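PDB 3MPR: putative endonuclease/exonuclease/phosphatase family protein from Bacteroides thetaiotaomicron, which probably hydrolyses phosphodiester bonds in nucleic acids as a metal-dependent nuclease of the DNase I-like endonuclease/exonuclease/phosphatase family. Local coordinates for residues A[177-182]-A[227-232]; A[213-218]-A[274-279]. All coordinates share one frame; numbering follows the deposited sequence.

Contact 1 of 2, residues A[177-182]-A[227-232]; sequences GDFNVD and IDHIFV
Asp178 and Asp228 face each other as an antiparallel non-hydrogen-bonded pair, their CA atoms 4.5 Å apart, where strands 173-178 and 228-232 run side by side in one of the two central sheets of the DNase I-like fold. The run Gly177-Asp178-Phe179-Asn180 matches the GDFN signature of this family. Among the backbone bonds, Phe179 N to Ile227 O is short and fairly straight (2.7 Å, 159° at the hydrogen), whereas the two between Gly177 and His229 are weak. Within the signature, Asp178 OD1 accepts from Asn180 N, closing an Asx turn. Asp178 extends its carboxylate away from the backbone N (chi1 177°), which takes OD1 to 4.1 Å from Asp228 OD2; their other oxygens are held elsewhere, Asp178 OD2 by Asn13 and Asp228 OD1 by Thr213.

On the His229 side, an aromatic cluster forms with Phe179 of the following loop. Phe231 turns its edge to a face of the Phe179 ring in a T-shaped pair, planes at 88°, with CE2 3.7 Å from Phe179 CZ. His229 meets Phe179 obliquely, and Phe191 joins the cluster from helix 186-192. The Ile227 CG2 methyl rests against the peptide between Val181 and Asp182, 3.5 Å from Val181 C. One water joins the two segments, donating to Val181 O at 2.7 Å and standing 2.8 Å from His229 NE2.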
ATOM      1  N   GLY A 177      14.628 -12.372   1.559  1.00  9.13           N
ATOM      2  CA  GLY A 177      15.850 -12.218   0.795  1.00  9.78           C
ATOM      3  C   GLY A 177      15.628 -12.045  -0.683  1.00 10.50           C
ATOM      4  O   GLY A 177      14.501 -12.137  -1.168  1.00  8.34           O
ATOM      5  N   ASP A 178      16.718 -11.766  -1.385  1.00 10.77           N
ATOM      6  CA  ASP A 178      16.755 -11.813  -2.841  1.00  8.24           C
ATOM      7  C   ASP A 178      17.387 -13.157  -3.182  1.00 10.44           C
ATOM      8  O   ASP A 178      18.569 -13.387  -2.914  1.00 12.54           O
ATOM      9  CB  ASP A 178      17.597 -10.660  -3.376  1.00  6.79           C
ATOM     10  CG  ASP A 178      17.739 -10.672  -4.904  1.00 13.30           C
ATOM     11  OD1 ASP A 178      17.442 -11.699  -5.542  1.00 10.87           O
ATOM     12  OD2 ASP A 178      18.180  -9.645  -5.462  1.00 14.69           O
ATOM     13  N   PHE A 179      16.588 -14.052  -3.748  1.00  9.82           N
ATOM     14  CA  PHE A 179      17.038 -15.415  -4.021  1.00 12.78           C
ATOM     15  C   PHE A 179      17.552 -15.595  -5.450  1.00 13.99           C
ATOM     16  O   PHE A 179      17.952 -16.694  -5.838  1.00 11.99           O
ATOM     17  CB  PHE A 179      15.941 -16.419  -3.658  1.00 10.92           C
ATOM     18  CG  PHE A 179      15.625 -16.432  -2.193  1.00 14.41           C
ATOM     19  CD1 PHE A 179      14.809 -15.449  -1.635  1.00 10.85           C
ATOM     20  CD2 PHE A 179      16.182 -17.393  -1.362  1.00  7.63           C
ATOM     21  CE1 PHE A 179      14.541 -15.445  -0.270  1.00 11.16           C
ATOM     22  CE2 PHE A 179      15.922 -17.398   0.000  1.00  8.32           C
ATOM     23  CZ  PHE A 179      15.096 -16.424   0.550  1.00  6.50           C
ATOM     24  N   ASN A 180      17.558 -14.490  -6.197  1.00 10.98           N
ATOM     25  CA  ASN A 180      18.188 -14.387  -7.521  1.00 13.45           C
ATOM     26  C   ASN A 180      17.511 -15.179  -8.633  1.00 13.90           C
ATOM     27  O   ASN A 180      17.449 -14.706  -9.762  1.00 16.49           O
ATOM     28  CB  ASN A 180      19.701 -14.686  -7.467  1.00 17.97           C
ATOM     29  CG  ASN A 180      20.549 -13.426  -7.662  1.00 26.59           C
ATOM     30  OD1 ASN A 180      21.584 -13.234  -7.003  1.00 26.34           O
ATOM     31  ND2 ASN A 180      20.107 -12.556  -8.563  1.00 16.90           N
ATOM     32  N   VAL A 181      16.985 -16.363  -8.321  1.00 13.08           N
ATOM     33  CA  VAL A 181      16.229 -17.119  -9.319  1.00 12.07           C
ATOM     34  C   VAL A 181      14.806 -17.376  -8.850  1.00 13.90           C
ATOM     35  O   VAL A 181      14.523 -17.333  -7.658  1.00 13.07           O
ATOM     36  CB  VAL A 181      16.875 -18.472  -9.629  1.00 13.55           C
ATOM     37  CG1 VAL A 181      18.304 -18.282 -10.139  1.00 16.28           C
ATOM     38  CG2 VAL A 181      16.826 -19.374  -8.385  1.00 16.84           C
ATOM     39  N   ASP A 182      13.919 -17.670  -9.794  1.00 13.07           N
ATOM     40  CA  ASP A 182      12.491 -17.720  -9.490  1.00 10.70           C
ATOM     41  C   ASP A 182      11.985 -19.063  -8.967  1.00 12.38           C
ATOM     42  O   ASP A 182      12.763 -19.999  -8.726  1.00 12.70           O
ATOM     43  CB  ASP A 182      11.658 -17.224 -10.686  1.00 10.81           C
ATOM     44  CG  ASP A 182      11.532 -18.261 -11.800  1.00 14.03           C
ATOM     45  OD1 ASP A 182      11.952 -19.419 -11.625  1.00 11.95           O
ATOM     46  OD2 ASP A 182      10.983 -17.913 -12.855  1.00 14.58           O
ATOM     47  N   ILE A 227      11.518 -13.555  -7.365  1.00  6.26           N
ATOM     48  CA  ILE A 227      12.862 -13.901  -6.919  1.00  7.88           C
ATOM     49  C   ILE A 227      13.138 -13.387  -5.502  1.00 14.17           C
ATOM     50  O   ILE A 227      14.138 -13.753  -4.867  1.00 12.42           O
ATOM     51  CB  ILE A 227      13.943 -13.439  -7.922  1.00 13.24           C
ATOM     52  CG1 ILE A 227      14.026 -11.913  -7.995  1.00 13.16           C
ATOM     53  CG2 ILE A 227      13.685 -14.061  -9.300  1.00 10.73           C
ATOM     54  CD1 ILE A 227      15.171 -11.416  -8.877  1.00 15.14           C
ATOM     55  N   ASP A 228      12.233 -12.548  -5.007  1.00  7.66           N
ATOM     56  CA  ASP A 228      12.291 -12.092  -3.630  1.00  8.63           C
ATOM     57  C   ASP A 228      11.156 -12.791  -2.910  1.00 11.66           C
ATOM     58  O   ASP A 228      10.010 -12.700  -3.341  1.00 12.61           O
ATOM     59  CB  ASP A 228      12.093 -10.573  -3.586  1.00 11.10           C
ATOM     60  CG  ASP A 228      13.112  -9.843  -4.440  1.00 11.96           C
ATOM     61  OD1 ASP A 228      12.794  -9.471  -5.594  1.00 12.38           O
ATOM     62  OD2 ASP A 228      14.251  -9.685  -3.961  1.00 12.01           O
ATOM     63  N   HIS A 229      11.471 -13.497  -1.823  1.00  7.69           N
ATOM     64  CA  HIS A 229      10.474 -14.298  -1.135  1.00  9.27           C
ATOM     65  C   HIS A 229      10.478 -13.986   0.344  1.00 10.28           C
ATOM     66  O   HIS A 229      11.478 -13.504   0.894  1.00  9.54           O
ATOM     67  CB  HIS A 229      10.785 -15.800  -1.265  1.00 12.05           C
ATOM     68  CG  HIS A 229      10.920 -16.284  -2.672  1.00 10.67           C
ATOM     69  ND1 HIS A 229       9.858 -16.321  -3.553  1.00 11.91           N
ATOM     70  CD2 HIS A 229      11.988 -16.774  -3.347  1.00 11.68           C
ATOM     71  CE1 HIS A 229      10.270 -16.802  -4.712  1.00 13.43           C
ATOM     72  NE2 HIS A 229      11.557 -17.088  -4.613  1.00 12.88           N
ATOM     73  N   ILE A 230       9.358 -14.290   0.981  1.00  7.29           N
ATOM     74  CA  ILE A 230       9.311 -14.373   2.433  1.00  9.94           C
ATOM     75  C   ILE A 230       8.816 -15.770   2.788  1.00 10.21           C
ATOM     76  O   ILE A 230       7.671 -16.111   2.514  1.00  9.22           O
ATOM     77  CB  ILE A 230       8.402 -13.288   3.033  1.00  9.88           C
ATOM     78  CG1 ILE A 230       8.945 -11.895   2.653  1.00  9.02           C
ATOM     79  CG2 ILE A 230       8.316 -13.434   4.549  1.00  7.29           C
ATOM     80  CD1 ILE A 230       8.165 -10.718   3.271  1.00  9.69           C
ATOM     81  N   PHE A 231       9.703 -16.584   3.358  1.00  8.15           N
ATOM     82  CA  PHE A 231       9.365 -17.940   3.776  1.00  6.36           C
ATOM     83  C   PHE A 231       9.149 -17.909   5.279  1.00  9.74           C
ATOM     84  O   PHE A 231       9.861 -17.189   5.994  1.00 11.77           O
ATOM     85  CB  PHE A 231      10.523 -18.895   3.472  1.00  6.62           C
ATOM     86  CG  PHE A 231      10.817 -19.068   1.998  1.00  8.42           C
ATOM     87  CD1 PHE A 231       9.969 -19.816   1.192  1.00 10.01           C
ATOM     88  CD2 PHE A 231      11.955 -18.515   1.432  1.00  9.24           C
ATOM     89  CE1 PHE A 231      10.246 -20.002  -0.155  1.00 10.55           C
ATOM     90  CE2 PHE A 231      12.238 -18.694   0.090  1.00 12.90           C
ATOM     91  CZ  PHE A 231      11.386 -19.448  -0.706  1.00 11.13           C
ATOM     92  N   VAL A 232       8.184 -18.683   5.771  1.00  5.33           N
ATOM     93  CA  VAL A 232       7.905 -18.695   7.201  1.00  9.21           C
ATOM     94  C   VAL A 232       7.669 -20.106   7.711  1.00  8.47           C
ATOM     95  O   VAL A 232       7.256 -20.982   6.962  1.00  9.67           O
ATOM     96  CB  VAL A 232       6.668 -17.829   7.566  1.00 10.87           C
ATOM     97  CG1 VAL A 232       6.881 -16.377   7.163  1.00  9.84           C
ATOM     98  CG2 VAL A 232       5.405 -18.381   6.919  1.00 10.35           C
TER
HETATM   99  O   HOH W   1      13.411 -18.845  -5.664  1.00 17.40           O

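Contact 2 of 2, residues A[213-218]-A[274-279]; sequences TFNNFD and ARTPSD
The carbonyl of Asp279 receives two backbone donors from the facing loop: Asn215 N at 2.9 Å, tilted 33° from the carbonyl plane, and Asn216 N at 3.1 Å, in that plane and on a lone pair. A weaker bond runs from Asn215 ND2 to Ser278 O. Asn215 OD1 instead accepts from Phe217 N at 2.7 Å, forming an Asx turn inside a type I' beta turn, Asn215 to Asp218, which Asp218 N closes on Asn215 O. This turn belongs to the long loop between strands 206-208 and 228-232, and it packs on the Ser278-Asp279 part of the SDH sequence, a signature of DNase I-like enzymes.

Asp279 CB sits over a face of Phe217, 3.7 Å from the ring centroid and 16° off the normal, a CH-pi contact; Phe217 CG lies beside its backbone N (chi1 -80°), which turns the ring over that carbon. Thr276 OG1 donates to Ser278 O and packs 3.3 Å from Phe217 CD1. Replacing Phe217 by an alanine would probably open a gap beside Asp279 CB and leave Thr276 less well covered. Phe214 CD1 approaches Asp279 O at 3.2 Å. Two waters also bridge the segments: one donates to Asn216 OD1 and Asp279 OD2, the other links Phe217 O to Thr276 N.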
ATOM      1  N   THR A 213       8.577  -9.711  -8.665  1.00  9.12           N
ATOM      2  CA  THR A 213       9.342  -8.887  -7.742  1.00 10.00           C
ATOM      3  C   THR A 213      10.520  -8.118  -8.339  1.00 10.38           C
ATOM      4  O   THR A 213      10.944  -7.119  -7.766  1.00 12.09           O
ATOM      5  CB  THR A 213       9.802  -9.689  -6.513  1.00 10.34           C
ATOM      6  OG1 THR A 213      10.768 -10.669  -6.912  1.00 12.36           O
ATOM      7  CG2 THR A 213       8.597 -10.374  -5.867  1.00  9.37           C
ATOM      8  N   PHE A 214      11.046  -8.556  -9.479  1.00  9.91           N
ATOM      9  CA  PHE A 214      12.100  -7.783 -10.148  1.00  7.72           C
ATOM     10  C   PHE A 214      11.515  -6.867 -11.225  1.00 11.79           C
ATOM     11  O   PHE A 214      10.652  -7.288 -11.996  1.00 10.76           O
ATOM     12  CB  PHE A 214      13.142  -8.730 -10.763  1.00  7.53           C
ATOM     13  CG  PHE A 214      14.351  -8.017 -11.350  1.00 10.35           C
ATOM     14  CD1 PHE A 214      15.135  -7.188 -10.568  1.00 11.21           C
ATOM     15  CD2 PHE A 214      14.703  -8.207 -12.680  1.00 15.70           C
ATOM     16  CE1 PHE A 214      16.243  -6.538 -11.105  1.00 11.15           C
ATOM     17  CE2 PHE A 214      15.810  -7.567 -13.221  1.00 14.94           C
ATOM     18  CZ  PHE A 214      16.574  -6.732 -12.436  1.00 12.59           C
ATOM     19  N   ASN A 215      11.974  -5.614 -11.281  1.00 10.16           N
ATOM     20  CA  ASN A 215      11.515  -4.707 -12.327  1.00  8.70           C
ATOM     21  C   ASN A 215      12.633  -4.096 -13.198  1.00 10.64           C
ATOM     22  O   ASN A 215      12.343  -3.525 -14.245  1.00 12.36           O
ATOM     23  CB  ASN A 215      10.594  -3.613 -11.764  1.00 12.37           C
ATOM     24  CG  ASN A 215      11.296  -2.710 -10.771  1.00 11.86           C
ATOM     25  OD1 ASN A 215      12.304  -2.082 -11.090  1.00 12.34           O
ATOM     26  ND2 ASN A 215      10.751  -2.620  -9.562  1.00 14.06           N
ATOM     27  N   ASN A 216      13.894  -4.208 -12.769  1.00  8.98           N
ATOM     28  CA  ASN A 216      15.006  -3.685 -13.561  1.00  9.71           C
ATOM     29  C   ASN A 216      14.907  -2.165 -13.803  1.00 15.96           C
ATOM     30  O   ASN A 216      15.364  -1.650 -14.826  1.00 14.86           O
ATOM     31  CB  ASN A 216      15.072  -4.427 -14.903  1.00 14.24           C
ATOM     32  CG  ASN A 216      16.426  -4.288 -15.582  1.00 23.61           C
ATOM     33  OD1 ASN A 216      17.457  -4.195 -14.921  1.00 21.81           O
ATOM     34  ND2 ASN A 216      16.422  -4.264 -16.909  1.00 28.35           N
ATOM     35  N   PHE A 217      14.304  -1.462 -12.853  1.00 12.57           N
ATOM     36  CA  PHE A 217      14.056  -0.023 -12.946  1.00 10.90           C
ATOM     37  C   PHE A 217      13.135   0.347 -14.104  1.00 15.26           C
ATOM     38  O   PHE A 217      13.028   1.519 -14.460  1.00 15.02           O
ATOM     39  CB  PHE A 217      15.360   0.784 -13.028  1.00 11.29           C
ATOM     40  CG  PHE A 217      16.021   1.000 -11.698  1.00 11.24           C
ATOM     41  CD1 PHE A 217      15.331   1.618 -10.661  1.00 11.55           C
ATOM     42  CD2 PHE A 217      17.327   0.602 -11.487  1.00 13.68           C
ATOM     43  CE1 PHE A 217      15.932   1.818  -9.436  1.00 12.47           C
ATOM     44  CE2 PHE A 217      17.937   0.802 -10.267  1.00 10.90           C
ATOM     45  CZ  PHE A 217      17.244   1.413  -9.240  1.00 13.15           C
ATOM     46  N   ASP A 218      12.479  -0.655 -14.684  1.00 11.36           N
ATOM     47  CA  ASP A 218      11.549  -0.423 -15.783  1.00 13.78           C
ATOM     48  C   ASP A 218      10.115  -0.337 -15.258  1.00 13.18           C
ATOM     49  O   ASP A 218       9.538  -1.337 -14.835  1.00 14.74           O
ATOM     50  CB  ASP A 218      11.669  -1.553 -16.802  1.00 13.73           C
ATOM     51  CG  ASP A 218      10.665  -1.434 -17.929  1.00 18.69           C
ATOM     52  OD1 ASP A 218       9.901  -0.448 -17.957  1.00 13.17           O
ATOM     53  OD2 ASP A 218      10.658  -2.332 -18.796  1.00 25.16           O
ATOM     54  N   ALA A 274       7.728   7.897 -14.924  1.00 10.98           N
ATOM     55  CA  ALA A 274       7.643   7.079 -13.726  1.00 10.52           C
ATOM     56  C   ALA A 274       9.014   6.517 -13.403  1.00 12.84           C
ATOM     57  O   ALA A 274       9.790   6.206 -14.306  1.00 14.36           O
ATOM     58  CB  ALA A 274       6.644   5.954 -13.922  1.00 13.04           C
ATOM     59  N   ARG A 275       9.305   6.395 -12.110  1.00  9.60           N
ATOM     60  CA  ARG A 275      10.555   5.811 -11.629  1.00  8.55           C
ATOM     61  C   ARG A 275      10.194   4.829 -10.529  1.00 10.10           C
ATOM     62  O   ARG A 275       9.306   5.114  -9.727  1.00  8.66           O
ATOM     63  CB  ARG A 275      11.433   6.898 -10.992  1.00 11.34           C
ATOM     64  CG  ARG A 275      11.993   7.929 -11.951  1.00 14.66           C
ATOM     65  CD  ARG A 275      13.208   7.369 -12.661  1.00 15.49           C
ATOM     66  NE  ARG A 275      13.772   8.326 -13.612  1.00 15.75           N
ATOM     67  CZ  ARG A 275      14.798   8.051 -14.412  1.00 13.68           C
ATOM     68  NH1 ARG A 275      15.371   6.853 -14.370  1.00 11.94           N
ATOM     69  NH2 ARG A 275      15.248   8.972 -15.256  1.00 12.59           N
ATOM     70  N   THR A 276      10.880   3.692 -10.469  1.00  7.45           N
ATOM     71  CA  THR A 276      10.637   2.755  -9.378  1.00  8.63           C
ATOM     72  C   THR A 276      11.636   3.072  -8.258  1.00  9.85           C
ATOM     73  O   THR A 276      12.787   3.399  -8.533  1.00 10.73           O
ATOM     74  CB  THR A 276      10.777   1.296  -9.835  1.00  9.83           C
ATOM     75  OG1 THR A 276      12.084   1.092 -10.396  1.00 11.06           O
ATOM     76  CG2 THR A 276       9.714   0.966 -10.871  1.00  9.25           C
ATOM     77  N   PRO A 277      11.185   3.013  -6.997  1.00 10.78           N
ATOM     78  CA  PRO A 277      12.054   3.365  -5.866  1.00  8.74           C
ATOM     79  C   PRO A 277      13.276   2.444  -5.776  1.00 10.31           C
ATOM     80  O   PRO A 277      14.323   2.886  -5.326  1.00 11.13           O
ATOM     81  CB  PRO A 277      11.140   3.189  -4.653  1.00 11.30           C
ATOM     82  CG  PRO A 277       9.755   3.444  -5.203  1.00 10.15           C
ATOM     83  CD  PRO A 277       9.780   2.849  -6.587  1.00 11.69           C
ATOM     84  N   SER A 278      13.139   1.191  -6.196  1.00  7.16           N
ATOM     85  CA  SER A 278      14.304   0.329  -6.377  1.00 12.17           C
ATOM     86  C   SER A 278      14.086  -0.532  -7.606  1.00 10.23           C
ATOM     87  O   SER A 278      13.028  -0.472  -8.213  1.00  8.89           O
ATOM     88  CB  SER A 278      14.549  -0.558  -5.155  1.00 10.68           C
ATOM     89  OG  SER A 278      15.679  -1.379  -5.390  1.00 12.90           O
ATOM     90  N   ASP A 279      15.077  -1.328  -7.987  1.00 13.41           N
ATOM     91  CA  ASP A 279      14.875  -2.196  -9.142  1.00 11.80           C
ATOM     92  C   ASP A 279      14.181  -3.513  -8.782  1.00  8.80           C
ATOM     93  O   ASP A 279      13.962  -4.373  -9.643  1.00  8.91           O
ATOM     94  CB  ASP A 279      16.155  -2.391  -9.975  1.00 12.68           C
ATOM     95  CG  ASP A 279      17.214  -3.193  -9.259  1.00 14.84           C
ATOM     96  OD1 ASP A 279      17.155  -3.304  -8.017  1.00 17.35           O
ATOM     97  OD2 ASP A 279      18.116  -3.710  -9.956  1.00 15.43           O
TER
HETATM   98  O   HOH W   2      18.580  -2.849 -12.591  1.00 31.41           O
HETATM   99  O   HOH W   3      12.944   3.758 -12.590  1.00 12.17           O

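The centres of contacts 1 and 2 lie about 17 Å apart, yet their ends meet through Thr213, whose OG1 is 2.7 Å from Asp228 OD1 and 3.0 Å from Ile227 N, both probable hydrogen bonds. Packing adds to this junction, with Ile227 CD1 at 3.9 Å from Phe214 CB. The segments alternate along the chain, 213-218 falling between the two segments of contact 1. Both contacts also border the metal site: the side chains of Asp178 in contact 1 and Asp279 in contact 2 each lie about 5 Å from that of Glu51, which binds magnesium in a structure of this protein, although no magnesium is bound to this chain.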